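Local coordinates for 2,3-dimethylmalate lyase (Aspergillus niger, PDB 3FA4), which belongs to the phosphoenolpyruvate phosphomutase family of TIM-barrel enzymes and holds a magnesium ion in this structure, at residues 8-13 against 154-159; 213-218 against 237-242. All blocks are in the same frame, centred on the assembly; numbering follows the deposited sequence.

Contact 1: residues 8-13 against 154-159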
loop_
_atom_site.group_PDB
_atom_site.type_symbol
_atom_site.label_atom_id
_atom_site.label_comp_id
_atom_site.label_asym_id
_atom_site.label_seq_id
_atom_site.Cartn_x
_atom_site.Cartn_y
_atom_site.Cartn_z
ATOM N N SER B 8 -0.820 19.437 -20.880
ATOM C CA SER B 8 0.036 19.695 -22.036
ATOM C C SER B 8 -0.179 18.571 -23.111
ATOM O O SER B 8 -0.204 18.842 -24.287
ATOM C CB SER B 8 1.477 19.936 -21.581
ATOM O OG SER B 8 2.030 18.790 -20.995
ATOM N N LEU B 9 -0.405 17.329 -22.693
ATOM C CA LEU B 9 -0.885 16.249 -23.606
ATOM C C LEU B 9 -2.149 16.649 -24.345
ATOM O O LEU B 9 -2.213 16.561 -25.573
ATOM C CB LEU B 9 -1.129 14.913 -22.883
ATOM C CG LEU B 9 -1.322 13.708 -23.815
ATOM C CD1 LEU B 9 -0.161 13.521 -24.815
ATOM C CD2 LEU B 9 -1.598 12.353 -23.029
ATOM N N ARG B 10 -3.148 17.108 -23.605
ATOM C CA ARG B 10 -4.437 17.527 -24.171
ATOM C C ARG B 10 -4.212 18.573 -25.234
ATOM O O ARG B 10 -4.767 18.517 -26.297
ATOM C CB ARG B 10 -5.313 18.104 -23.043
ATOM C CG ARG B 10 -6.717 18.210 -23.407
ATOM C CD ARG B 10 -7.661 18.045 -22.224
ATOM N NE ARG B 10 -8.814 17.291 -22.651
ATOM C CZ ARG B 10 -9.106 16.087 -22.211
ATOM N NH1 ARG B 10 -8.373 15.470 -21.356
ATOM N NH2 ARG B 10 -10.145 15.488 -22.632
ATOM N N ARG B 11 -3.392 19.561 -24.907
ATOM C CA ARG B 11 -3.094 20.686 -25.742
ATOM C C ARG B 11 -2.341 20.225 -27.000
ATOM O O ARG B 11 -2.584 20.751 -28.063
ATOM C CB ARG B 11 -2.289 21.722 -24.937
ATOM C CG ARG B 11 -1.834 22.915 -25.791
ATOM C CD ARG B 11 -1.272 24.106 -24.985
ATOM N NE ARG B 11 -0.629 25.120 -25.882
ATOM C CZ ARG B 11 -1.192 26.259 -26.326
ATOM N NH1 ARG B 11 -2.447 26.582 -25.963
ATOM N NH2 ARG B 11 -0.497 27.112 -27.121
ATOM N N ALA B 12 -1.448 19.236 -26.882
ATOM C CA ALA B 12 -0.689 18.712 -28.032
ATOM C C ALA B 12 -1.624 17.934 -28.955
ATOM O O ALA B 12 -1.428 17.932 -30.152
ATOM C CB ALA B 12 0.429 17.807 -27.536
ATOM N N LEU B 13 -2.636 17.263 -28.378
ATOM C CA LEU B 13 -3.639 16.475 -29.142
ATOM C C LEU B 13 -4.593 17.350 -29.909
ATOM O O LEU B 13 -5.108 16.936 -30.946
ATOM C CB LEU B 13 -4.482 15.525 -28.239
ATOM C CG LEU B 13 -3.770 14.267 -27.670
ATOM C CD1 LEU B 13 -4.632 13.498 -26.833
ATOM C CD2 LEU B 13 -3.251 13.352 -28.768
ATOM N N ASP B 154 -8.108 17.396 -16.577
ATOM C CA ASP B 154 -7.818 17.303 -18.012
ATOM C C ASP B 154 -7.232 15.937 -18.383
ATOM O O ASP B 154 -6.766 15.757 -19.489
ATOM C CB ASP B 154 -6.716 18.274 -18.386
ATOM C CG ASP B 154 -7.184 19.721 -18.505
ATOM O OD1 ASP B 154 -8.386 19.932 -18.703
ATOM O OD2 ASP B 154 -6.319 20.643 -18.440
ATOM N N ILE B 155 -7.215 14.971 -17.465
ATOM C CA ILE B 155 -6.707 13.672 -17.824
ATOM C C ILE B 155 -7.402 13.278 -19.160
ATOM O O ILE B 155 -8.576 13.555 -19.333
ATOM C CB ILE B 155 -6.891 12.620 -16.632
ATOM C CG1 ILE B 155 -5.968 11.383 -16.854
ATOM C CG2 ILE B 155 -8.346 12.281 -16.458
ATOM C CD1 ILE B 155 -5.797 10.488 -15.699
ATOM N N VAL B 156 -6.634 12.678 -20.082
ATOM C CA VAL B 156 -7.033 12.228 -21.423
ATOM C C VAL B 156 -7.615 10.793 -21.372
ATOM O O VAL B 156 -6.951 9.882 -20.971
ATOM C CB VAL B 156 -5.795 12.424 -22.424
ATOM C CG1 VAL B 156 -5.952 11.694 -23.758
ATOM C CG2 VAL B 156 -5.552 13.915 -22.696
ATOM N N VAL B 157 -8.881 10.622 -21.727
ATOM C CA VAL B 157 -9.526 9.317 -21.750
ATOM C C VAL B 157 -9.313 8.620 -23.092
ATOM O O VAL B 157 -9.763 9.083 -24.140
ATOM C CB VAL B 157 -11.038 9.389 -21.359
ATOM C CG1 VAL B 157 -11.594 8.019 -21.251
ATOM C CG2 VAL B 157 -11.174 10.041 -19.969
ATOM N N ILE B 158 -8.569 7.523 -23.064
ATOM C CA ILE B 158 -8.395 6.730 -24.266
ATOM C C ILE B 158 -9.369 5.570 -24.233
ATOM O O ILE B 158 -9.401 4.907 -23.223
ATOM C CB ILE B 158 -6.962 6.253 -24.441
ATOM C CG1 ILE B 158 -5.975 7.449 -24.245
ATOM C CG2 ILE B 158 -6.865 5.572 -25.789
ATOM C CD1 ILE B 158 -4.495 7.208 -24.529
ATOM N N ALA B 159 -10.173 5.381 -25.302
ATOM C CA ALA B 159 -11.138 4.292 -25.434
ATOM C C ALA B 159 -10.504 3.158 -26.254
ATOM O O ALA B 159 -10.215 3.297 -27.415
ATOM C CB ALA B 159 -12.464 4.799 -26.079
#
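R10 reaches from helix 8-13 to the backbone of D154 and I155, where the chain enters strand 156-159. Its CB points toward the strand. CG lies anti to the backbone N (chi1 -164°), and bends at chi2 and chi3 bring the end of the chain up to the two carbonyl oxygens. CD of R10 passes 3.7 Å from D154 O and, a little farther, D154 CB. NE and CZ run on beside the same oxygen, CZ of R10 at 3.6 Å from D154 O. Both backbone oxygens lie at the edge of the guanidinium, near its plane. R10 NH1 meets the two of them: it gives a weak hydrogen bond to I155 O (2.8 Å) and another to D154 O. The second is modelled so short that its exact length is doubtful. V156 CG2 comes to the guanidinium obliquely, 3.5 Å from R10 NH1. NH2 forms a salt bridge with D185, which also accepts a hydrogen bond from V157 N. D185 thus ties the arginine to the strand a second time. OD2 of D154 is hydrogen-bonded to T7 OG1.

Beside the arginine the contact is apolar. L13 and V156 meet tip to tip, L13 CD1 to V156 CG1 at 3.8 Å. L9 CD2 lies 4.2 Å from V156 CB. L9 also packs on A110 and A111, and L13 on V186. This is an N-terminal helix covering the N-terminal end of a TIM barrel.

Contact 2: residues 213-218 against 237-242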
loop_
_atom_site.group_PDB
_atom_site.type_symbol
_atom_site.label_atom_id
_atom_site.label_comp_id
_atom_site.label_asym_id
_atom_site.label_seq_id
_atom_site.Cartn_x
_atom_site.Cartn_y
_atom_site.Cartn_z
ATOM N N ASN B 213 -0.981 0.767 -31.180
ATOM C CA ASN B 213 -0.206 -0.118 -30.333
ATOM C C ASN B 213 0.836 -1.036 -31.045
ATOM O O ASN B 213 0.522 -2.091 -31.674
ATOM C CB ASN B 213 -1.113 -0.948 -29.446
ATOM C CG ASN B 213 -0.327 -1.759 -28.427
ATOM O OD1 ASN B 213 0.793 -1.384 -27.966
ATOM N ND2 ASN B 213 -0.907 -2.901 -28.062
ATOM N N MET B 214 2.101 -0.644 -30.915
ATOM C CA MET B 214 3.144 -1.295 -31.668
ATOM C C MET B 214 3.953 -2.263 -30.808
ATOM O O MET B 214 5.048 -1.978 -30.336
ATOM C CB MET B 214 4.063 -0.252 -32.344
ATOM C CG MET B 214 4.983 -0.841 -33.427
ATOM S SD MET B 214 4.025 -1.493 -34.775
ATOM C CE MET B 214 3.888 -3.217 -34.320
ATOM N N VAL B 215 3.373 -3.414 -30.592
ATOM C CA VAL B 215 4.104 -4.528 -30.056
ATOM C C VAL B 215 4.557 -5.345 -31.273
ATOM O O VAL B 215 3.721 -5.875 -32.010
ATOM C CB VAL B 215 3.258 -5.352 -29.132
ATOM C CG1 VAL B 215 4.186 -6.388 -28.471
ATOM C CG2 VAL B 215 2.690 -4.486 -28.117
ATOM N N GLU B 216 5.867 -5.373 -31.541
ATOM C CA GLU B 216 6.336 -6.099 -32.704
ATOM C C GLU B 216 6.084 -7.572 -32.541
ATOM O O GLU B 216 5.858 -8.080 -31.403
ATOM C CB GLU B 216 7.781 -5.834 -32.991
ATOM C CG GLU B 216 8.105 -4.387 -33.315
ATOM C CD GLU B 216 9.589 -4.141 -33.041
ATOM O OE1 GLU B 216 10.027 -4.550 -31.936
ATOM O OE2 GLU B 216 10.307 -3.625 -33.948
ATOM N N HIS B 217 6.025 -8.234 -33.702
ATOM C CA HIS B 217 5.978 -9.718 -33.839
ATOM C C HIS B 217 4.623 -10.311 -33.445
ATOM O O HIS B 217 4.565 -11.482 -32.980
ATOM C CB HIS B 217 7.167 -10.422 -33.121
ATOM C CG HIS B 217 8.499 -9.772 -33.378
ATOM N ND1 HIS B 217 9.047 -9.651 -34.648
ATOM C CD2 HIS B 217 9.374 -9.167 -32.537
ATOM C CE1 HIS B 217 10.200 -9.010 -34.577
ATOM N NE2 HIS B 217 10.423 -8.703 -33.309
ATOM N N GLY B 218 3.538 -9.530 -33.650
ATOM C CA GLY B 218 2.160 -9.971 -33.267
ATOM C C GLY B 218 1.187 -9.819 -34.433
ATOM O O GLY B 218 1.573 -10.036 -35.578
ATOM N N ILE B 237 2.779 3.867 -29.183
ATOM C CA ILE B 237 3.256 3.300 -27.917
ATOM C C ILE B 237 3.972 2.051 -28.255
ATOM O O ILE B 237 3.707 1.493 -29.270
ATOM C CB ILE B 237 2.124 3.102 -26.808
ATOM C CG1 ILE B 237 1.083 2.037 -27.220
ATOM C CG2 ILE B 237 1.524 4.485 -26.405
ATOM C CD1 ILE B 237 0.088 1.738 -26.170
ATOM N N PHE B 238 4.965 1.667 -27.467
ATOM C CA PHE B 238 5.707 0.476 -27.720
ATOM C C PHE B 238 5.871 -0.205 -26.412
ATOM O O PHE B 238 6.939 -0.088 -25.848
ATOM C CB PHE B 238 7.142 0.742 -28.260
ATOM C CG PHE B 238 7.227 1.696 -29.420
ATOM C CD1 PHE B 238 7.383 3.070 -29.205
ATOM C CD2 PHE B 238 7.246 1.224 -30.732
ATOM C CE1 PHE B 238 7.479 3.935 -30.267
ATOM C CE2 PHE B 238 7.348 2.104 -31.792
ATOM C CZ PHE B 238 7.469 3.443 -31.545
ATOM N N PRO B 239 4.872 -0.977 -25.944
ATOM C CA PRO B 239 4.837 -1.510 -24.601
ATOM C C PRO B 239 6.014 -2.410 -24.178
ATOM O O PRO B 239 6.278 -2.603 -22.967
ATOM C CB PRO B 239 3.520 -2.335 -24.608
ATOM C CG PRO B 239 2.716 -1.835 -25.690
ATOM C CD PRO B 239 3.659 -1.360 -26.711
ATOM N N PHE B 240 6.675 -3.028 -25.160
ATOM C CA PHE B 240 7.879 -3.867 -24.920
ATOM C C PHE B 240 9.275 -3.250 -25.180
ATOM O O PHE B 240 10.262 -3.949 -25.163
ATOM C CB PHE B 240 7.743 -5.129 -25.706
ATOM C CG PHE B 240 7.057 -6.163 -24.978
ATOM C CD1 PHE B 240 5.689 -6.025 -24.698
ATOM C CD2 PHE B 240 7.746 -7.271 -24.560
ATOM C CE1 PHE B 240 5.016 -6.970 -23.963
ATOM C CE2 PHE B 240 7.118 -8.234 -23.841
ATOM C CZ PHE B 240 5.730 -8.093 -23.532
ATOM N N ALA B 241 9.376 -1.948 -25.368
ATOM C CA ALA B 241 10.664 -1.331 -25.707
ATOM C C ALA B 241 11.742 -1.603 -24.659
ATOM O O ALA B 241 12.898 -1.739 -24.989
ATOM C CB ALA B 241 10.489 0.198 -25.930
ATOM N N ALA B 242 11.332 -1.759 -23.397
ATOM C CA ALA B 242 12.211 -1.919 -22.247
ATOM C C ALA B 242 12.200 -3.349 -21.751
ATOM O O ALA B 242 13.246 -3.909 -21.389
ATOM C CB ALA B 242 11.756 -0.946 -21.121
HETATM O O HOH W 1 6.770 -2.942 -28.279
#
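The F238 and F240 rings each take one aliphatic neighbour from segment 213-218, and both approaches are oblique. M214 CB lies 3.9 Å from F238 CD2, and V215 CG1 lies 4.1 Å from F240 CD1. The N213 amide is also flat; its OD1 is modelled very close to P239 CG, 3.0 Å, a crowded contact. CG of N213 is anti to the backbone N (chi1 -173°), which turns the amide toward I237 and P239. OD1 is buried there with no hydrogen-bond partner in the model, while ND2 is hydrogen-bonded to E190. V215 CG2 sits 3.6 Å from P239 CD, the two side chains crossing at about a right angle.

The backbones pair in parallel at N213 and I237. M214 N donates to I237 O at 3.1 Å (154° at the hydrogen). Farther along, a water bridges M214 O and F240 N. F238 to A241 form a type I turn.

E216 and H217 are hydrogen-bonded to G264 and L265 of the third subunit. Strand 235-238 lies between 211-213 and 20-25, with I237 on A22 and Y43. Beyond the turn the chain enters helix 243-260.

Contacts 1 and 2 belong to the same barrel but to opposite ends of its strands. Contact 1 is at the start of strand 156-161, and contact 2 is where strands 211-213 and 235-238 finish. Their centres are 21 Å apart. The nearest atoms are about 7 Å apart, so the two do not touch. Strand 186-189 borders contact 1, and strand 211-213 ends in contact 2; in the closed barrel of this family these two strands would be expected to be neighbours. The magnesium ion is held by D86 and D88, at and just after the end of strand 83-86. Contact 2 is on that side: the P239 side chain is about 10 Å from the metal.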